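Local coordinates for protein GCN5-related N-acetyltransferase (Kribbella flavida, PDB 4MY0) that binds acetyl-CoA and probably transfers its acetyl group to amines, possibly those of aminoglycosides, at residues 92-96 and 97-101. Sequence-based numbering, arbitrary orientation.
Sequences PEYRG and RGVGS. With AC8 ([(2R,3R,4R,5R)-5-(6-amino-9H-purin-9-yl)-3,4-bis(phosphonooxy)tetrahydrofuran-2-yl]methyl (3R)-3-hydroxy-2,2-dimethyl-4-oxo-4-({3-oxo-3-[(2-sulfanylethyl)amino]propyl}amino)butyl dihydrogen diphosphate), chain L.
R97 doubles back along the residues before it, its chain extended from CG to NE, with NE 3.1 Å from O of E93. CG stands anti to the carbonyl carbon (chi1 -59°), which sends the guanidinium back alongside the 3-10 turn 92-94. There a water takes a bond from NH1 and donates to the carbonyls of P92 and R95, while NH2 reaches R156 O of the second subunit. On the helix side, CG2 of V99 lies 3.6 Å from O of Y94 and 4.5 Å from CD1 of the Y94 ring. Residues 95-101, R-G-R-G-V-G-S, fit the R-x-x-G-x-G pyrophosphate-binding motif of the GNAT fold, leading into helix 99-113. G96 N gives a bond to O5A of the bound coenzyme A derivative (3.0 Å), G98 N binds O2A and G100 N binds O4A (2.7 Å each). S101 grips O1A twice, through N and, at 2.7 Å, through OG. R95 lies outstretched along the pantetheine arm, its guanidinium sandwiched between C7P of the ligand, 3.7 Å above its plane, and CA of P92; NE and NH1 bond to the carbonyls of V90 and R27. Cutting R95 back to alanine is likely to cost the carbonyls of V90 and R27 these bonds and the pantetheine the flat surface it lies on. Backbone N-H groups thus meet the diphosphate, and the helix N-terminus probably helps to offset its charge.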
ATOM      1  N   PRO C  92     -15.232  23.444 -18.881  1.00 18.65           N
ATOM      2  CA  PRO C  92     -13.955  23.041 -19.500  1.00 18.82           C
ATOM      3  C   PRO C  92     -13.626  23.747 -20.813  1.00 20.78           C
ATOM      4  O   PRO C  92     -12.480  24.182 -20.991  1.00 17.64           O
ATOM      5  CB  PRO C  92     -14.132  21.530 -19.725  1.00 17.17           C
ATOM      6  CG  PRO C  92     -15.017  21.100 -18.574  1.00 20.34           C
ATOM      7  CD  PRO C  92     -16.014  22.272 -18.417  1.00 17.33           C
ATOM      8  N   GLU C  93     -14.604  23.891 -21.702  1.00 17.71           N
ATOM      9  CA  GLU C  93     -14.322  24.476 -23.011  1.00 22.62           C
ATOM     10  C   GLU C  93     -14.234  26.002 -22.927  1.00 25.28           C
ATOM     11  O   GLU C  93     -14.018  26.677 -23.944  1.00 20.37           O
ATOM     12  CB  GLU C  93     -15.349  24.010 -24.065  1.00 20.77           C
ATOM     13  CG  GLU C  93     -16.686  24.789 -24.090  1.00 23.64           C
ATOM     14  CD  GLU C  93     -17.645  24.399 -22.966  1.00 28.05           C
ATOM     15  OE1 GLU C  93     -18.874  24.634 -23.108  1.00 29.35           O
ATOM     16  OE2 GLU C  93     -17.175  23.876 -21.930  1.00 28.46           O
ATOM     17  N   TYR C  94     -14.370  26.544 -21.713  1.00 18.70           N
ATOM     18  CA  TYR C  94     -14.223  27.990 -21.527  1.00 17.96           C
ATOM     19  C   TYR C  94     -13.001  28.390 -20.695  1.00 20.78           C
ATOM     20  O   TYR C  94     -12.783  29.579 -20.475  1.00 17.62           O
ATOM     21  CB  TYR C  94     -15.504  28.611 -20.950  1.00 18.24           C
ATOM     22  CG  TYR C  94     -16.543  28.849 -22.014  1.00 20.54           C
ATOM     23  CD1 TYR C  94     -16.529  30.018 -22.771  1.00 23.62           C
ATOM     24  CD2 TYR C  94     -17.509  27.889 -22.300  1.00 22.00           C
ATOM     25  CE1 TYR C  94     -17.464  30.235 -23.772  1.00 24.23           C
ATOM     26  CE2 TYR C  94     -18.446  28.097 -23.308  1.00 26.11           C
ATOM     27  CZ  TYR C  94     -18.415  29.271 -24.034  1.00 24.92           C
ATOM     28  OH  TYR C  94     -19.334  29.480 -25.033  1.00 23.75           O
ATOM     29  N   ARG C  95     -12.207  27.411 -20.251  1.00 16.92           N
ATOM     30  CA  ARG C  95     -11.003  27.687 -19.452  1.00 19.20           C
ATOM     31  C   ARG C  95      -9.831  28.177 -20.304  1.00 20.55           C
ATOM     32  O   ARG C  95      -9.749  27.864 -21.490  1.00 20.78           O
ATOM     33  CB  ARG C  95     -10.579  26.422 -18.686  1.00 17.32           C
ATOM     34  CG  ARG C  95     -11.671  25.865 -17.773  1.00 16.33           C
ATOM     35  CD  ARG C  95     -11.314  24.483 -17.183  1.00 17.02           C
ATOM     36  NE  ARG C  95     -12.426  23.965 -16.380  1.00 17.94           N
ATOM     37  CZ  ARG C  95     -12.637  22.679 -16.098  1.00 19.51           C
ATOM     38  NH1 ARG C  95     -13.685  22.343 -15.358  1.00 18.57           N
ATOM     39  NH2 ARG C  95     -11.818  21.728 -16.561  1.00 15.99           N
ATOM     40  N   GLY C  96      -8.916  28.934 -19.700  1.00 18.60           N
ATOM     41  CA  GLY C  96      -7.712  29.376 -20.402  1.00 20.81           C
ATOM     42  C   GLY C  96      -7.985  30.475 -21.413  1.00 22.11           C
ATOM     43  O   GLY C  96      -7.226  30.659 -22.366  1.00 20.32           O
ATOM     44  N   ARG C  97      -9.073  31.208 -21.186  1.00 21.13           N
ATOM     45  CA  ARG C  97      -9.540  32.242 -22.109  1.00 19.32           C
ATOM     46  C   ARG C  97      -9.865  33.554 -21.393  1.00 22.34           C
ATOM     47  O   ARG C  97     -10.471  34.452 -21.990  1.00 21.77           O
ATOM     48  CB  ARG C  97     -10.797  31.743 -22.826  1.00 19.47           C
ATOM     49  CG  ARG C  97     -10.541  30.469 -23.610  1.00 25.67           C
ATOM     50  CD  ARG C  97     -11.797  29.841 -24.175  1.00 27.12           C
ATOM     51  NE  ARG C  97     -11.545  28.426 -24.432  1.00 29.73           N
ATOM     52  CZ  ARG C  97     -10.970  27.943 -25.533  1.00 28.00           C
ATOM     53  NH1 ARG C  97     -10.765  26.635 -25.657  1.00 28.74           N
ATOM     54  NH2 ARG C  97     -10.600  28.756 -26.507  1.00 25.03           N
ATOM     55  N   GLY C  98      -9.481  33.670 -20.120  1.00 22.24           N
ATOM     56  CA  GLY C  98      -9.766  34.892 -19.362  1.00 23.15           C
ATOM     57  C   GLY C  98     -11.110  34.924 -18.635  1.00 24.41           C
ATOM     58  O   GLY C  98     -11.425  35.911 -17.967  1.00 25.38           O
ATOM     59  N   VAL C  99     -11.902  33.857 -18.739  1.00 19.43           N
ATOM     60  CA  VAL C  99     -13.207  33.823 -18.073  1.00 18.45           C
ATOM     61  C   VAL C  99     -13.125  33.817 -16.525  1.00 20.17           C
ATOM     62  O   VAL C  99     -13.800  34.608 -15.848  1.00 21.02           O
ATOM     63  CB  VAL C  99     -14.071  32.664 -18.605  1.00 22.74           C
ATOM     64  CG1 VAL C  99     -15.397  32.551 -17.823  1.00 18.34           C
ATOM     65  CG2 VAL C  99     -14.331  32.861 -20.107  1.00 19.10           C
ATOM     66  N   GLY C 100     -12.299  32.943 -15.971  1.00 17.12           N
ATOM     67  CA  GLY C 100     -12.095  32.910 -14.527  1.00 17.13           C
ATOM     68  C   GLY C 100     -11.625  34.241 -13.953  1.00 21.06           C
ATOM     69  O   GLY C 100     -12.019  34.621 -12.850  1.00 20.74           O
ATOM     70  N   SER C 101     -10.784  34.950 -14.701  1.00 20.17           N
ATOM     71  CA  SER C 101     -10.283  36.257 -14.282  1.00 22.92           C
ATOM     72  C   SER C 101     -11.381  37.311 -14.327  1.00 22.44           C
ATOM     73  O   SER C 101     -11.444  38.203 -13.472  1.00 26.65           O
ATOM     74  CB  SER C 101      -9.119  36.692 -15.188  1.00 24.43           C
ATOM     75  OG  SER C 101      -7.988  35.864 -14.983  1.00 26.43           O
TER
HETATM   76  N1A AC8 L 400      -2.600  25.563 -14.227  1.00 23.19           N
HETATM   77  O1A AC8 L 400      -8.678  33.665 -16.412  1.00 21.14           O
HETATM   78  P1A AC8 L 400      -7.988  32.411 -16.928  1.00 20.76           P
HETATM   79  C1B AC8 L 400      -3.670  30.413 -15.471  1.00 23.95           C
HETATM   80  S1P AC8 L 400      -9.927  27.323  -6.641  1.00 23.81           S
HETATM   81  C2A AC8 L 400      -1.752  26.596 -14.391  1.00 22.28           C
HETATM   82  O2A AC8 L 400      -8.171  32.058 -18.377  1.00 17.21           O
HETATM   83  P2A AC8 L 400      -9.622  30.171 -16.152  1.00 20.04           P
HETATM   84  C2B AC8 L 400      -3.747  30.930 -16.890  1.00 24.68           C
HETATM   85  O2B AC8 L 400      -2.625  30.456 -17.646  1.00 29.90           O
HETATM   86  O2C AC8 L 400      -3.264  31.422 -19.871  1.00 70.56           O
HETATM   87  C2P AC8 L 400     -10.146  26.911  -8.407  1.00 24.40           C
HETATM   88  N3A AC8 L 400      -2.216  27.809 -14.727  1.00 21.91           N
HETATM   89  O3A AC8 L 400      -8.429  31.231 -15.943  1.00 23.57           O
HETATM   90  C3B AC8 L 400      -3.713  32.445 -16.665  1.00 23.31           C
HETATM   91  O3B AC8 L 400      -2.364  32.845 -16.403  1.00 27.38           O
HETATM   92  P3B AC8 L 400      -1.362  33.547 -17.472  1.00 70.38           P
HETATM   93  O3C AC8 L 400      -3.738  29.014 -19.326  1.00 71.19           O
HETATM   94  C3P AC8 L 400     -11.215  25.844  -8.339  1.00 28.57           C
HETATM   95  C4A AC8 L 400      -3.552  28.000 -14.900  1.00 23.41           C
HETATM   96  O4A AC8 L 400     -10.794  30.864 -16.814  1.00 19.20           O
HETATM   97  C4B AC8 L 400      -4.426  32.650 -15.342  1.00 25.11           C
HETATM   98  O4B AC8 L 400      -4.387  31.378 -14.687  1.00 19.76           O
HETATM   99  O4C AC8 L 400      -1.352  29.762 -19.663  1.00 70.24           O
HETATM  100  P4C AC8 L 400      -2.750  30.147 -19.242  1.00 69.25           P
HETATM  101  N4P AC8 L 400     -11.637  25.230  -9.595  1.00 25.14           N
HETATM  102  C5A AC8 L 400      -4.441  26.949 -14.727  1.00 26.90           C
HETATM  103  O5A AC8 L 400      -9.035  28.924 -16.748  1.00 19.76           O
HETATM  104  C5B AC8 L 400      -5.877  33.092 -15.509  1.00 22.57           C
HETATM  105  O5B AC8 L 400      -6.407  32.439 -16.657  1.00 24.35           O
HETATM  106  C5P AC8 L 400     -10.981  24.379 -10.376  1.00 22.56           C
HETATM  107  O5P AC8 L 400      -9.823  24.055 -10.134  1.00 20.98           O
HETATM  108  C6A AC8 L 400      -3.936  25.701 -14.379  1.00 23.11           C
HETATM  109  N6A AC8 L 400      -4.765  24.640 -14.205  1.00 22.49           N
HETATM  110  O6A AC8 L 400      -9.992  29.846 -14.625  1.00 20.65           O
HETATM  111  C6P AC8 L 400     -11.758  23.838 -11.554  1.00 20.66           C
HETATM  112  N7A AC8 L 400      -5.690  27.416 -14.968  1.00 27.11           N
HETATM  113  O7A AC8 L 400      -1.395  32.721 -18.736  1.00 66.54           O
HETATM  114  C7P AC8 L 400     -10.940  23.551 -12.822  1.00 20.09           C
HETATM  115  C8A AC8 L 400      -5.575  28.734 -15.274  1.00 28.59           C
HETATM  116  O8A AC8 L 400      -1.913  34.950 -17.635  1.00 68.78           O
HETATM  117  N8P AC8 L 400     -10.463  24.838 -13.336  1.00 18.92           N
HETATM  118  N9A AC8 L 400      -4.269  29.074 -15.243  1.00 24.30           N
HETATM  119  O9A AC8 L 400      -0.025  33.477 -16.765  1.00 72.01           O
HETATM  120  C9P AC8 L 400     -11.178  25.921 -13.632  1.00 24.14           C
HETATM  121  O9P AC8 L 400     -12.392  25.918 -13.504  1.00 19.56           O
HETATM  122  CAP AC8 L 400     -10.470  27.161 -14.151  1.00 21.27           C
HETATM  123  OAP AC8 L 400      -9.435  26.785 -15.062  1.00 24.03           O
HETATM  124  CBP AC8 L 400      -9.834  28.027 -13.056  1.00 17.42           C
HETATM  125  CCP AC8 L 400      -9.084  29.181 -13.742  1.00 20.75           C
HETATM  126  CDP AC8 L 400     -10.911  28.605 -12.145  1.00 16.46           C
HETATM  127  CEP AC8 L 400      -8.841  27.233 -12.222  1.00 14.19           C
HETATM  128  O   HOH W   1     -11.053  25.607 -22.758  1.00 30.33           O
HETATM  129  O   HOH W   2     -11.190  31.197 -19.368  1.00 17.12           O